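Local coordinates for protein ulvan Lyase-PL25 (Pseudoalteromonas sp. PLSV, PDB 5UAM) that cleaves ulvan, the sulfated cell-wall polysaccharide of green seaweeds, as a polysaccharide lyase of family PL25, at residues G27-L38 with A431-Y442. Residues are numbered along the deposited sequence; the frame is centred on the assembly and turned at random. Where two conformers were deposited one is given.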
loop_
_atom_site.group_PDB
_atom_site.type_symbol
_atom_site.label_atom_id
_atom_site.label_comp_id
_atom_site.label_asym_id
_atom_site.label_seq_id
_atom_site.Cartn_x
_atom_site.Cartn_y
_atom_site.Cartn_z
ATOM N N GLY A 27 -4.028 -24.393 3.095
ATOM C CA GLY A 27 -3.294 -23.201 3.501
ATOM C C GLY A 27 -3.960 -21.883 3.171
ATOM O O GLY A 27 -3.565 -20.837 3.707
ATOM N N TYR A 28 -4.950 -21.899 2.283
ATOM C CA TYR A 28 -5.608 -20.705 1.802
ATOM C C TYR A 28 -6.998 -20.597 2.419
ATOM O O TYR A 28 -7.636 -21.611 2.720
ATOM C CB TYR A 28 -5.664 -20.701 0.265
ATOM C CG TYR A 28 -6.242 -21.959 -0.334
ATOM C CD1 TYR A 28 -5.461 -23.076 -0.535
ATOM C CD2 TYR A 28 -7.572 -22.019 -0.719
ATOM C CE1 TYR A 28 -5.999 -24.239 -1.087
ATOM C CE2 TYR A 28 -8.111 -23.152 -1.268
ATOM C CZ TYR A 28 -7.323 -24.267 -1.462
ATOM O OH TYR A 28 -7.817 -25.446 -2.007
ATOM N N PHE A 29 -7.450 -19.360 2.611
ATOM C CA PHE A 29 -8.745 -19.093 3.219
ATOM C C PHE A 29 -9.807 -18.674 2.212
ATOM O O PHE A 29 -10.980 -18.599 2.578
ATOM C CB PHE A 29 -8.626 -18.031 4.325
ATOM C CG PHE A 29 -8.247 -16.657 3.822
ATOM C CD1 PHE A 29 -9.214 -15.776 3.368
ATOM C CD2 PHE A 29 -6.927 -16.245 3.825
ATOM C CE1 PHE A 29 -8.868 -14.534 2.891
ATOM C CE2 PHE A 29 -6.573 -14.987 3.355
ATOM C CZ PHE A 29 -7.550 -14.136 2.876
ATOM N N ALA A 30 -9.418 -18.412 0.962
ATOM C CA ALA A 30 -10.327 -18.077 -0.118
ATOM C C ALA A 30 -9.622 -18.388 -1.428
ATOM O O ALA A 30 -8.392 -18.458 -1.489
ATOM C CB ALA A 30 -10.722 -16.597 -0.079
ATOM N N ASP A 31 -10.414 -18.570 -2.483
ATOM C CA ASP A 31 -9.851 -18.951 -3.776
ATOM C C ASP A 31 -10.459 -18.166 -4.935
ATOM O O ASP A 31 -10.501 -18.661 -6.061
ATOM C CB ASP A 31 -9.992 -20.451 -4.019
ATOM C CG ASP A 31 -11.429 -20.921 -4.019
ATOM O OD1 ASP A 31 -12.341 -20.095 -3.842
ATOM O OD2 ASP A 31 -11.622 -22.136 -4.229
ATOM N N ASN A 32 -10.875 -16.917 -4.689
ATOM C CA ASN A 32 -11.552 -16.116 -5.706
ATOM C C ASN A 32 -10.882 -14.771 -5.970
ATOM O O ASN A 32 -11.512 -13.893 -6.555
ATOM C CB ASN A 32 -13.027 -15.899 -5.353
ATOM C CG ASN A 32 -13.224 -15.089 -4.104
ATOM O OD1 ASN A 32 -12.296 -14.844 -3.330
ATOM N ND2 ASN A 32 -14.469 -14.636 -3.897
ATOM N N GLY A 33 -9.612 -14.592 -5.615
ATOM C CA GLY A 33 -8.948 -13.349 -5.949
ATOM C C GLY A 33 -8.829 -13.163 -7.452
ATOM O O GLY A 33 -8.812 -14.123 -8.211
ATOM N N VAL A 34 -8.732 -11.894 -7.884
ATOM C CA VAL A 34 -8.513 -11.570 -9.290
ATOM C C VAL A 34 -7.398 -10.542 -9.437
ATOM O O VAL A 34 -7.125 -9.744 -8.537
ATOM C CB VAL A 34 -9.766 -11.062 -10.040
ATOM C CG1 VAL A 34 -10.916 -12.021 -9.847
ATOM C CG2 VAL A 34 -10.149 -9.664 -9.617
ATOM N N GLY A 35 -6.769 -10.566 -10.613
ATOM C CA GLY A 35 -5.776 -9.543 -10.944
ATOM C C GLY A 35 -4.602 -9.593 -9.990
ATOM O O GLY A 35 -3.985 -10.643 -9.800
ATOM N N ASN A 36 -4.263 -8.447 -9.402
ATOM C CA ASN A 36 -3.377 -8.370 -8.239
ATOM C C ASN A 36 -4.282 -8.168 -7.037
ATOM O O ASN A 36 -4.828 -7.066 -6.861
ATOM C CB ASN A 36 -2.416 -7.180 -8.343
ATOM C CG ASN A 36 -1.446 -7.301 -9.447
ATOM O OD1 ASN A 36 -1.104 -8.394 -9.900
ATOM N ND2 ASN A 36 -0.967 -6.157 -9.917
ATOM N N PRO A 37 -4.519 -9.175 -6.195
ATOM C CA PRO A 37 -5.548 -9.005 -5.166
ATOM C C PRO A 37 -5.127 -8.184 -3.969
ATOM O O PRO A 37 -5.996 -7.813 -3.171
ATOM C CB PRO A 37 -5.870 -10.436 -4.734
ATOM C CG PRO A 37 -5.505 -11.274 -5.898
ATOM C CD PRO A 37 -4.285 -10.596 -6.499
ATOM N N LEU A 38 -3.831 -7.885 -3.862
ATOM C CA LEU A 38 -3.217 -7.219 -2.725
ATOM C C LEU A 38 -2.059 -6.387 -3.238
ATOM O O LEU A 38 -1.481 -6.685 -4.286
ATOM C CB LEU A 38 -2.600 -8.245 -1.775
ATOM C CG LEU A 38 -3.518 -9.290 -1.156
ATOM C CD1 LEU A 38 -2.677 -10.407 -0.564
ATOM C CD2 LEU A 38 -4.402 -8.662 -0.113
ATOM N N ALA A 431 -1.248 -13.454 -2.115
ATOM C CA ALA A 431 -2.067 -13.967 -3.214
ATOM C C ALA A 431 -1.189 -14.754 -4.168
ATOM O O ALA A 431 -0.166 -14.258 -4.640
ATOM C CB ALA A 431 -2.739 -12.804 -3.953
ATOM N N GLU A 432 -1.599 -15.983 -4.461
ATOM C CA GLU A 432 -0.836 -16.892 -5.318
ATOM C C GLU A 432 -1.325 -16.699 -6.751
ATOM O O GLU A 432 -2.261 -17.356 -7.216
ATOM C CB GLU A 432 -1.037 -18.334 -4.848
ATOM C CG GLU A 432 -0.340 -19.404 -5.661
ATOM C CD GLU A 432 -0.764 -20.789 -5.253
ATOM O OE1 GLU A 432 -1.778 -20.922 -4.532
ATOM O OE2 GLU A 432 -0.084 -21.743 -5.638
ATOM N N LYS A 433 -0.702 -15.766 -7.465
ATOM C CA LYS A 433 -1.105 -15.462 -8.831
ATOM C C LYS A 433 -0.637 -16.561 -9.770
ATOM O O LYS A 433 0.567 -16.807 -9.902
ATOM C CB LYS A 433 -0.504 -14.131 -9.259
ATOM C CG LYS A 433 -0.954 -12.973 -8.402
ATOM C CD LYS A 433 -0.525 -11.653 -8.988
ATOM C CE LYS A 433 0.962 -11.443 -8.857
ATOM N NZ LYS A 433 1.384 -10.120 -9.404
ATOM N N VAL A 434 -1.590 -17.210 -10.435
ATOM C CA VAL A 434 -1.301 -18.234 -11.429
ATOM C C VAL A 434 -1.919 -17.765 -12.736
ATOM O O VAL A 434 -1.209 -17.454 -13.694
ATOM C CB VAL A 434 -1.837 -19.601 -10.985
ATOM C CG1 VAL A 434 -1.496 -20.677 -11.996
ATOM C CG2 VAL A 434 -1.242 -19.952 -9.646
ATOM N N SER A 435 -3.245 -17.715 -12.794
ATOM C CA SER A 435 -3.901 -16.918 -13.817
ATOM C C SER A 435 -4.376 -15.641 -13.156
ATOM O O SER A 435 -3.968 -15.309 -12.045
ATOM C CB SER A 435 -5.051 -17.679 -14.455
ATOM O OG SER A 435 -6.076 -17.840 -13.521
ATOM N N ASP A 436 -5.232 -14.895 -13.840
ATOM C CA ASP A 436 -5.719 -13.664 -13.235
ATOM C C ASP A 436 -7.078 -13.813 -12.567
ATOM O O ASP A 436 -7.635 -12.816 -12.106
ATOM C CB ASP A 436 -5.690 -12.510 -14.233
ATOM C CG ASP A 436 -6.489 -12.770 -15.458
ATOM O OD1 ASP A 436 -7.207 -13.789 -15.531
ATOM O OD2 ASP A 436 -6.384 -11.932 -16.384
ATOM N N GLU A 437 -7.598 -15.031 -12.436
ATOM C CA GLU A 437 -8.812 -15.268 -11.663
ATOM C C GLU A 437 -8.625 -16.517 -10.817
ATOM O O GLU A 437 -7.673 -17.273 -10.995
ATOM C CB GLU A 437 -10.052 -15.369 -12.545
ATOM C CG GLU A 437 -10.296 -14.143 -13.432
ATOM C CD GLU A 437 -11.545 -14.288 -14.273
ATOM O OE1 GLU A 437 -12.573 -14.751 -13.738
ATOM O OE2 GLU A 437 -11.498 -13.962 -15.470
ATOM N N GLY A 438 -9.530 -16.712 -9.859
ATOM C CA GLY A 438 -9.444 -17.891 -9.007
ATOM C C GLY A 438 -8.199 -17.947 -8.149
ATOM O O GLY A 438 -7.669 -19.032 -7.880
ATOM N N ILE A 439 -7.721 -16.797 -7.697
ATOM C CA ILE A 439 -6.444 -16.713 -7.015
ATOM C C ILE A 439 -6.613 -17.090 -5.551
ATOM O O ILE A 439 -7.475 -16.547 -4.843
ATOM C CB ILE A 439 -5.861 -15.295 -7.162
ATOM C CG1 ILE A 439 -5.539 -15.016 -8.619
ATOM C CG2 ILE A 439 -4.606 -15.134 -6.299
ATOM C CD1 ILE A 439 -5.188 -13.593 -8.917
ATOM N N LYS A 440 -5.771 -18.009 -5.091
ATOM C CA LYS A 440 -5.796 -18.459 -3.707
ATOM C C LYS A 440 -5.132 -17.438 -2.795
ATOM O O LYS A 440 -4.070 -16.877 -3.109
ATOM C CB LYS A 440 -5.127 -19.823 -3.569
ATOM C CG LYS A 440 -5.916 -20.909 -4.257
ATOM C CD LYS A 440 -5.216 -22.259 -4.106
ATOM C CE LYS A 440 -5.986 -23.385 -4.770
ATOM N NZ LYS A 440 -5.912 -23.300 -6.251
ATOM N N MET A 441 -5.804 -17.172 -1.681
ATOM C CA MET A 441 -5.440 -16.134 -0.726
ATOM C C MET A 441 -4.980 -16.786 0.569
ATOM O O MET A 441 -5.653 -17.692 1.093
ATOM C CB MET A 441 -6.656 -15.267 -0.444
ATOM C CG MET A 441 -7.306 -14.643 -1.661
ATOM S SD MET A 441 -6.178 -13.612 -2.624
ATOM C CE MET A 441 -5.629 -12.452 -1.360
ATOM N N TYR A 442 -3.867 -16.304 1.103
ATOM C CA TYR A 442 -3.234 -16.892 2.269
ATOM C C TYR A 442 -2.964 -15.833 3.324
ATOM O O TYR A 442 -2.527 -14.729 3.007
ATOM C CB TYR A 442 -1.902 -17.539 1.924
ATOM C CG TYR A 442 -1.951 -18.636 0.868
ATOM C CD1 TYR A 442 -2.168 -18.337 -0.467
ATOM C CD2 TYR A 442 -1.774 -19.971 1.216
ATOM C CE1 TYR A 442 -2.188 -19.346 -1.439
ATOM C CE2 TYR A 442 -1.790 -20.982 0.249
ATOM C CZ TYR A 442 -2.017 -20.660 -1.072
ATOM O OH TYR A 442 -2.046 -21.664 -2.018
HETATM O O HOH W 1 -11.941 -15.184 -9.161
HETATM O O HOH W 2 -2.953 -12.461 -11.606
#
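Y28 lies with one ring face under the aliphatic chain of K440, whose CD sits over the ring centre, 3.7 Å from Y28 CD1. With CG between the backbone N and the carbonyl carbon (chi1 52°), the Y28 ring also turns an edge toward the face of Y442 in an offset edge-to-face pair, planes at 67°, while Y28 CB rests over the middle of that second ring. A serine in place of Y28 would probably leave the K440 methylenes without the flat surface they lie on and deprive Y442 of its edge-to-face partner. F29 takes M441 CB over one face, toward the rim, F29 CZ to M441 CB 3.6 Å. Strand 30-33, from near the N-terminus, adds itself to the edge of strand 439-444, completing a four-stranded antiparallel blade from both ends of the chain, the Velcro closure of a beta-propeller. G33 and I439 exchange backbone bonds, G33 N to I439 O at 3.0 Å and I439 N to G33 O at 2.9 Å; G438, at positive phi, joins I439 opposite G33 in a G1 beta bulge. The M441 chain curls round (chi2 -58°), which lays SD against P37 CB, and it meets L38 tip to tip, M441 CE to L38 CD1 3.7 Å. P37 also packs on A431 and I439. Farther along, in one of its two conformers, K433 NZ comes within 3.1 Å of OD1 of N36, a probable substrate-binding residue.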